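Local coordinates for proline iminopeptidase (PDB 3WMR), which acts as an amidohydrolase on polyketide substrates and probably releases N-terminal proline from peptides, at residues T216-E219 with I220-P224; H293-H296 with L297-P300. All blocks are in the same frame, centred on the assembly; numbering follows the deposited sequence.

How the interactions relate
Two helical turns, each gripping residues three or four positions away, show how local order supports a site built from distant pieces. Interaction 1 closes first along the chain, at the end of helix 211-222; interaction 2 follows beyond strand 283-288, at helix 295-298. Their centres lie 21 Å apart and their nearest atoms about 8 Å. Tyr62 connects them: its N bonds to Thr216 OG1 and its O to His296 NE2. Interaction 1 belongs to the helices inserted between strands 143-149 and 258-263, its Ile220 side chain about 9 Å from that of the predicted nucleophile Ser126; interaction 2, beside the central sheet, holds the predicted proton donor His293, about 4 Å from Ser126 by side chain.

Interaction 1: residues T216-E219 with I220-P224; sequences TFME and IYNDP
Ile220 lays its side chain back along the helix against Thr216, one turn earlier, and this inward face is the tight part of the contact. CG1 of Ile220 packs against Thr216 O at 3.4 Å, while the CD1 methyl ends 4.2 Å from Thr216 CG2. The threonine presents that methyl because CG2 stands anti to its own backbone N, whereas OG1, beside the N, is taken up by Thr59 OG1 and Tyr62 N. Thus one buried residue offers an apolar branch to the helix and a polar one to the loop beneath it.

Backbone bonds hold the frame. Ile220 N reaches Thr216 O at 3.1 Å, and Tyr221 N and Asn222 N follow suit with Phe217 O and Met218 O. The last of the series, Asp223 N to Glu219 O at 3.1 Å, is nearly straight (166°), although Asp223 itself has already left helical geometry. Its OD1 bonds to Thr225 OG1 at the start of the next helix, and its OD2 to His89 ND1, tying the helix end to an earlier part of the chain.

The outer face is looser. Met218, bent at both chi2 (-55°) and chi3 (-56°), runs beside Tyr221 in the same direction, and its CE methyl comes 4.0 Å from Tyr221 CD2, obliquely to the ring. Both residues are exposed, as is Asn222, whose CB lies 3.5 Å from Met218 O.

Such i-to-i+3 and i-to-i+4 packing at a helix end, with Pro224 as N-cap of helix 225-230, is consistent with the helical cap inserted above the active site in S33 peptidases of the alpha/beta hydrolase fold.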
ATOM      1  N   THR A 216       6.451 -10.907   1.531  1.00 29.74           N
ATOM      2  CA  THR A 216       5.045 -10.491   1.595  1.00 28.95           C
ATOM      3  C   THR A 216       4.152 -11.375   0.706  1.00 29.08           C
ATOM      4  O   THR A 216       3.061 -11.799   1.132  1.00 29.74           O
ATOM      5  CB  THR A 216       4.885  -8.987   1.266  1.00 28.06           C
ATOM      6  OG1 THR A 216       5.163  -8.213   2.441  1.00 27.89           O
ATOM      7  CG2 THR A 216       3.476  -8.654   0.824  1.00 26.93           C
ATOM      8  N   PHE A 217       4.600 -11.617  -0.524  1.00 29.12           N
ATOM      9  CA  PHE A 217       3.906 -12.492  -1.476  1.00 30.06           C
ATOM     10  C   PHE A 217       3.518 -13.852  -0.863  1.00 30.32           C
ATOM     11  O   PHE A 217       2.397 -14.333  -1.058  1.00 28.29           O
ATOM     12  CB  PHE A 217       4.766 -12.688  -2.731  1.00 32.02           C
ATOM     13  CG  PHE A 217       3.984 -13.131  -3.931  1.00 32.98           C
ATOM     14  CD1 PHE A 217       3.283 -12.203  -4.697  1.00 33.28           C
ATOM     15  CD2 PHE A 217       3.909 -14.477  -4.278  1.00 33.58           C
ATOM     16  CE1 PHE A 217       2.537 -12.613  -5.794  1.00 32.99           C
ATOM     17  CE2 PHE A 217       3.167 -14.888  -5.376  1.00 33.51           C
ATOM     18  CZ  PHE A 217       2.487 -13.958  -6.137  1.00 33.72           C
ATOM     19  N   MET A 218       4.435 -14.455  -0.096  1.00 31.69           N
ATOM     20  CA  MET A 218       4.182 -15.742   0.554  1.00 33.03           C
ATOM     21  C   MET A 218       3.286 -15.631   1.786  1.00 33.74           C
ATOM     22  O   MET A 218       2.601 -16.594   2.132  1.00 33.43           O
ATOM     23  CB  MET A 218       5.498 -16.439   0.928  1.00 35.06           C
ATOM     24  CG  MET A 218       6.319 -16.908  -0.282  1.00 35.02           C
ATOM     25  SD  MET A 218       5.429 -17.992  -1.426  1.00 37.08           S
ATOM     26  CE  MET A 218       4.905 -19.304  -0.318  1.00 37.47           C
ATOM     27  N   GLU A 219       3.291 -14.479   2.460  1.00 33.23           N
ATOM     28  CA  GLU A 219       2.345 -14.254   3.557  1.00 33.38           C
ATOM     29  C   GLU A 219       0.913 -14.222   3.028  1.00 31.56           C
ATOM     30  O   GLU A 219      -0.023 -14.686   3.696  1.00 31.32           O
ATOM     31  CB  GLU A 219       2.659 -12.965   4.309  1.00 34.59           C
ATOM     32  CG  GLU A 219       3.945 -12.997   5.122  1.00 36.81           C
ATOM     33  CD  GLU A 219       3.795 -13.679   6.477  1.00 40.70           C
ATOM     34  OE1 GLU A 219       2.687 -13.699   7.056  1.00 42.86           O
ATOM     35  OE2 GLU A 219       4.809 -14.193   6.983  1.00 45.72           O
ATOM     36  N   ILE A 220       0.746 -13.682   1.826  1.00 29.90           N
ATOM     37  CA  ILE A 220      -0.561 -13.653   1.167  1.00 29.45           C
ATOM     38  C   ILE A 220      -1.011 -15.074   0.789  1.00 31.27           C
ATOM     39  O   ILE A 220      -2.163 -15.474   1.034  1.00 30.76           O
ATOM     40  CB  ILE A 220      -0.534 -12.726  -0.062  1.00 28.66           C
ATOM     41  CG1 ILE A 220      -0.245 -11.277   0.377  1.00 28.00           C
ATOM     42  CG2 ILE A 220      -1.863 -12.781  -0.799  1.00 28.55           C
ATOM     43  CD1 ILE A 220      -0.002 -10.300  -0.753  1.00 27.41           C
ATOM     44  N   TYR A 221      -0.103 -15.844   0.201  1.00 32.49           N
ATOM     45  CA  TYR A 221      -0.403 -17.243  -0.101  1.00 34.84           C
ATOM     46  C   TYR A 221      -0.850 -18.019   1.130  1.00 35.91           C
ATOM     47  O   TYR A 221      -1.771 -18.821   1.056  1.00 36.24           O
ATOM     48  CB  TYR A 221       0.804 -17.955  -0.701  1.00 35.76           C
ATOM     49  CG  TYR A 221       0.568 -19.450  -0.838  1.00 37.20           C
ATOM     50  CD1 TYR A 221      -0.189 -19.963  -1.887  1.00 37.41           C
ATOM     51  CD2 TYR A 221       1.069 -20.341   0.106  1.00 38.15           C
ATOM     52  CE1 TYR A 221      -0.419 -21.332  -2.003  1.00 38.10           C
ATOM     53  CE2 TYR A 221       0.839 -21.702  -0.001  1.00 38.68           C
ATOM     54  CZ  TYR A 221       0.099 -22.196  -1.057  1.00 38.59           C
ATOM     55  OH  TYR A 221      -0.131 -23.567  -1.166  1.00 39.51           O
ATOM     56  N   ASN A 222      -0.179 -17.804   2.255  1.00 37.79           N
ATOM     57  CA  ASN A 222      -0.421 -18.643   3.425  1.00 40.01           C
ATOM     58  C   ASN A 222      -1.696 -18.280   4.166  1.00 38.63           C
ATOM     59  O   ASN A 222      -2.307 -19.151   4.763  1.00 38.05           O
ATOM     60  CB  ASN A 222       0.793 -18.666   4.351  1.00 42.94           C
ATOM     61  CG  ASN A 222       1.885 -19.614   3.854  1.00 46.81           C
ATOM     62  OD1 ASN A 222       1.660 -20.832   3.692  1.00 50.92           O
ATOM     63  ND2 ASN A 222       3.076 -19.066   3.607  1.00 46.28           N
ATOM     64  N   ASP A 223      -2.107 -17.008   4.128  1.00 36.58           N
ATOM     65  CA  ASP A 223      -3.479 -16.657   4.530  1.00 35.25           C
ATOM     66  C   ASP A 223      -4.068 -15.610   3.587  1.00 34.30           C
ATOM     67  O   ASP A 223      -3.911 -14.410   3.801  1.00 32.93           O
ATOM     68  CB  ASP A 223      -3.556 -16.191   5.982  1.00 34.99           C
ATOM     69  CG  ASP A 223      -4.990 -16.150   6.505  1.00 35.77           C
ATOM     70  OD1 ASP A 223      -5.945 -16.217   5.685  1.00 34.88           O
ATOM     71  OD2 ASP A 223      -5.169 -16.036   7.740  1.00 36.80           O
ATOM     72  N   PRO A 224      -4.755 -16.070   2.534  1.00 33.57           N
ATOM     73  CA  PRO A 224      -5.229 -15.155   1.516  1.00 32.25           C
ATOM     74  C   PRO A 224      -6.605 -14.563   1.843  1.00 30.80           C
ATOM     75  O   PRO A 224      -7.189 -13.906   0.993  1.00 30.02           O
ATOM     76  CB  PRO A 224      -5.292 -16.048   0.274  1.00 32.84           C
ATOM     77  CG  PRO A 224      -5.652 -17.393   0.811  1.00 34.04           C
ATOM     78  CD  PRO A 224      -5.127 -17.465   2.224  1.00 34.58           C
TER

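Interaction 2: residues H293-H296 with L297-P300; sequences HVPH and LEEP
Val294 O accepts two backbone hydrogen bonds, from Leu297 N at 2.9 Å and Glu298 N at 3.0 Å. The two donors reach it differently: Glu298 N lies in the carbonyl plane, whereas Leu297 N stands 42° out of it. Pro295 O is satisfied by Glu299 N at 2.8 Å. A water donates to His296 O and to Pro300 O, bridging the two carbonyls as the chain turns into the next helix.

Glu298 returns the favour from its side chain. Extended beyond CG, it crosses Val294 at about a right angle, bringing CD to 3.6 Å from Val294 CG2 and placing OE1 3.3 Å from Val294 N, a weak bond. Its other oxygen, OE2, is held more substantially by Ser292 OG and Arg205 N. With an alanine here, Ser292 OG and Arg205 N would probably be left without their shared carboxylate partner and Val294 N without its weak one, so that the loop before the helix could shift.

The imidazole of His296, set by a chi1 of 62° between its backbone N and carbonyl carbon, runs alongside Leu297, with CD2 3.8 Å from Leu297 CG; its NE2 bonds to Tyr62 O. The ring of His293, the predicted proton donor, bonds through ND1 to Asp266 OD1, near the predicted nucleophile Ser126.

Glu299 OE2 is met by Asn290 N and Ser291 OG. Pro295 and Glu299 both rest on Leu288 of the outermost strand 283-288; the loop after that strand holds the predicted catalytic His293, and the short helix 295-298 that follows it leads into helix 300-312.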
ATOM      1  N   HIS A 293       5.740  -0.469  -9.425  1.00 25.55           N
ATOM      2  CA  HIS A 293       4.895  -0.409  -8.236  1.00 24.60           C
ATOM      3  C   HIS A 293       5.675  -0.382  -6.929  1.00 24.50           C
ATOM      4  O   HIS A 293       5.115  -0.038  -5.878  1.00 23.27           O
ATOM      5  CB  HIS A 293       3.931  -1.605  -8.242  1.00 24.15           C
ATOM      6  CG  HIS A 293       2.721  -1.414  -7.395  1.00 23.98           C
ATOM      7  ND1 HIS A 293       1.770  -0.453  -7.663  1.00 24.43           N
ATOM      8  CD2 HIS A 293       2.280  -2.088  -6.311  1.00 23.89           C
ATOM      9  CE1 HIS A 293       0.804  -0.531  -6.769  1.00 23.29           C
ATOM     10  NE2 HIS A 293       1.094  -1.510  -5.934  1.00 23.97           N
ATOM     11  N   VAL A 294       6.964  -0.729  -6.976  1.00 25.42           N
ATOM     12  CA  VAL A 294       7.771  -0.766  -5.763  1.00 25.02           C
ATOM     13  C   VAL A 294       9.081   0.014  -5.899  1.00 25.77           C
ATOM     14  O   VAL A 294      10.161  -0.574  -5.781  1.00 25.73           O
ATOM     15  CB  VAL A 294       8.040  -2.217  -5.302  1.00 25.85           C
ATOM     16  CG1 VAL A 294       6.761  -2.850  -4.782  1.00 25.29           C
ATOM     17  CG2 VAL A 294       8.643  -3.067  -6.417  1.00 26.32           C
ATOM     18  N   PRO A 295       8.990   1.345  -6.112  1.00 24.91           N
ATOM     19  CA  PRO A 295      10.166   2.209  -6.304  1.00 25.22           C
ATOM     20  C   PRO A 295      11.187   2.205  -5.150  1.00 26.30           C
ATOM     21  O   PRO A 295      12.391   2.439  -5.369  1.00 27.97           O
ATOM     22  CB  PRO A 295       9.564   3.601  -6.501  1.00 25.14           C
ATOM     23  CG  PRO A 295       8.179   3.535  -5.941  1.00 24.15           C
ATOM     24  CD  PRO A 295       7.727   2.116  -6.118  1.00 24.44           C
ATOM     25  N   HIS A 296      10.718   1.935  -3.939  1.00 25.46           N
ATOM     26  CA  HIS A 296      11.592   1.799  -2.802  1.00 25.97           C
ATOM     27  C   HIS A 296      12.570   0.607  -2.935  1.00 27.41           C
ATOM     28  O   HIS A 296      13.511   0.534  -2.178  1.00 27.30           O
ATOM     29  CB  HIS A 296      10.785   1.675  -1.509  1.00 25.17           C
ATOM     30  CG  HIS A 296       9.899   0.478  -1.456  1.00 25.09           C
ATOM     31  ND1 HIS A 296       8.690   0.410  -2.127  1.00 24.70           N
ATOM     32  CD2 HIS A 296      10.027  -0.691  -0.789  1.00 24.65           C
ATOM     33  CE1 HIS A 296       8.125  -0.759  -1.890  1.00 24.20           C
ATOM     34  NE2 HIS A 296       8.910  -1.442  -1.073  1.00 25.27           N
ATOM     35  N   LEU A 297      12.280  -0.321  -3.852  1.00 28.61           N
ATOM     36  CA  LEU A 297      13.123  -1.478  -4.154  1.00 30.78           C
ATOM     37  C   LEU A 297      13.811  -1.297  -5.494  1.00 31.68           C
ATOM     38  O   LEU A 297      14.991  -1.607  -5.650  1.00 34.39           O
ATOM     39  CB  LEU A 297      12.273  -2.756  -4.175  1.00 30.39           C
ATOM     40  CG  LEU A 297      11.865  -3.282  -2.797  1.00 30.29           C
ATOM     41  CD1 LEU A 297      10.856  -4.406  -2.923  1.00 30.44           C
ATOM     42  CD2 LEU A 297      13.090  -3.755  -2.022  1.00 32.23           C
ATOM     43  N   GLU A 298      13.054  -0.791  -6.458  1.00 31.25           N
ATOM     44  CA  GLU A 298      13.510  -0.629  -7.820  1.00 31.19           C
ATOM     45  C   GLU A 298      14.501   0.502  -7.978  1.00 32.65           C
ATOM     46  O   GLU A 298      15.472   0.368  -8.727  1.00 31.69           O
ATOM     47  CB  GLU A 298      12.310  -0.433  -8.756  1.00 30.21           C
ATOM     48  CG  GLU A 298      11.447  -1.682  -8.835  1.00 29.78           C
ATOM     49  CD  GLU A 298      10.047  -1.412  -9.347  1.00 28.28           C
ATOM     50  OE1 GLU A 298       9.488  -0.350  -9.006  1.00 26.83           O
ATOM     51  OE2 GLU A 298       9.534  -2.249 -10.113  1.00 28.60           O
ATOM     52  N   GLU A 299      14.259   1.615  -7.289  1.00 32.48           N
ATOM     53  CA  GLU A 299      15.206   2.734  -7.275  1.00 34.38           C
ATOM     54  C   GLU A 299      15.467   3.130  -5.832  1.00 33.73           C
ATOM     55  O   GLU A 299      15.008   4.180  -5.381  1.00 32.91           O
ATOM     56  CB  GLU A 299      14.649   3.919  -8.064  1.00 34.32           C
ATOM     57  CG  GLU A 299      14.465   3.625  -9.535  1.00 34.68           C
ATOM     58  CD  GLU A 299      14.092   4.856 -10.321  1.00 34.96           C
ATOM     59  OE1 GLU A 299      14.980   5.699 -10.491  1.00 36.33           O
ATOM     60  OE2 GLU A 299      12.932   4.976 -10.785  1.00 34.24           O
ATOM     61  N   PRO A 300      16.195   2.271  -5.095  1.00 34.13           N
ATOM     62  CA  PRO A 300      16.297   2.426  -3.645  1.00 33.54           C
ATOM     63  C   PRO A 300      16.773   3.805  -3.214  1.00 34.64           C
ATOM     64  O   PRO A 300      16.214   4.402  -2.283  1.00 33.37           O
ATOM     65  CB  PRO A 300      17.314   1.355  -3.233  1.00 34.67           C
ATOM     66  CG  PRO A 300      17.443   0.430  -4.383  1.00 35.11           C
ATOM     67  CD  PRO A 300      17.047   1.186  -5.612  1.00 34.55           C
TER
HETATM   68  O   HOH W   1      14.676   2.752  -0.788  1.00 28.12           O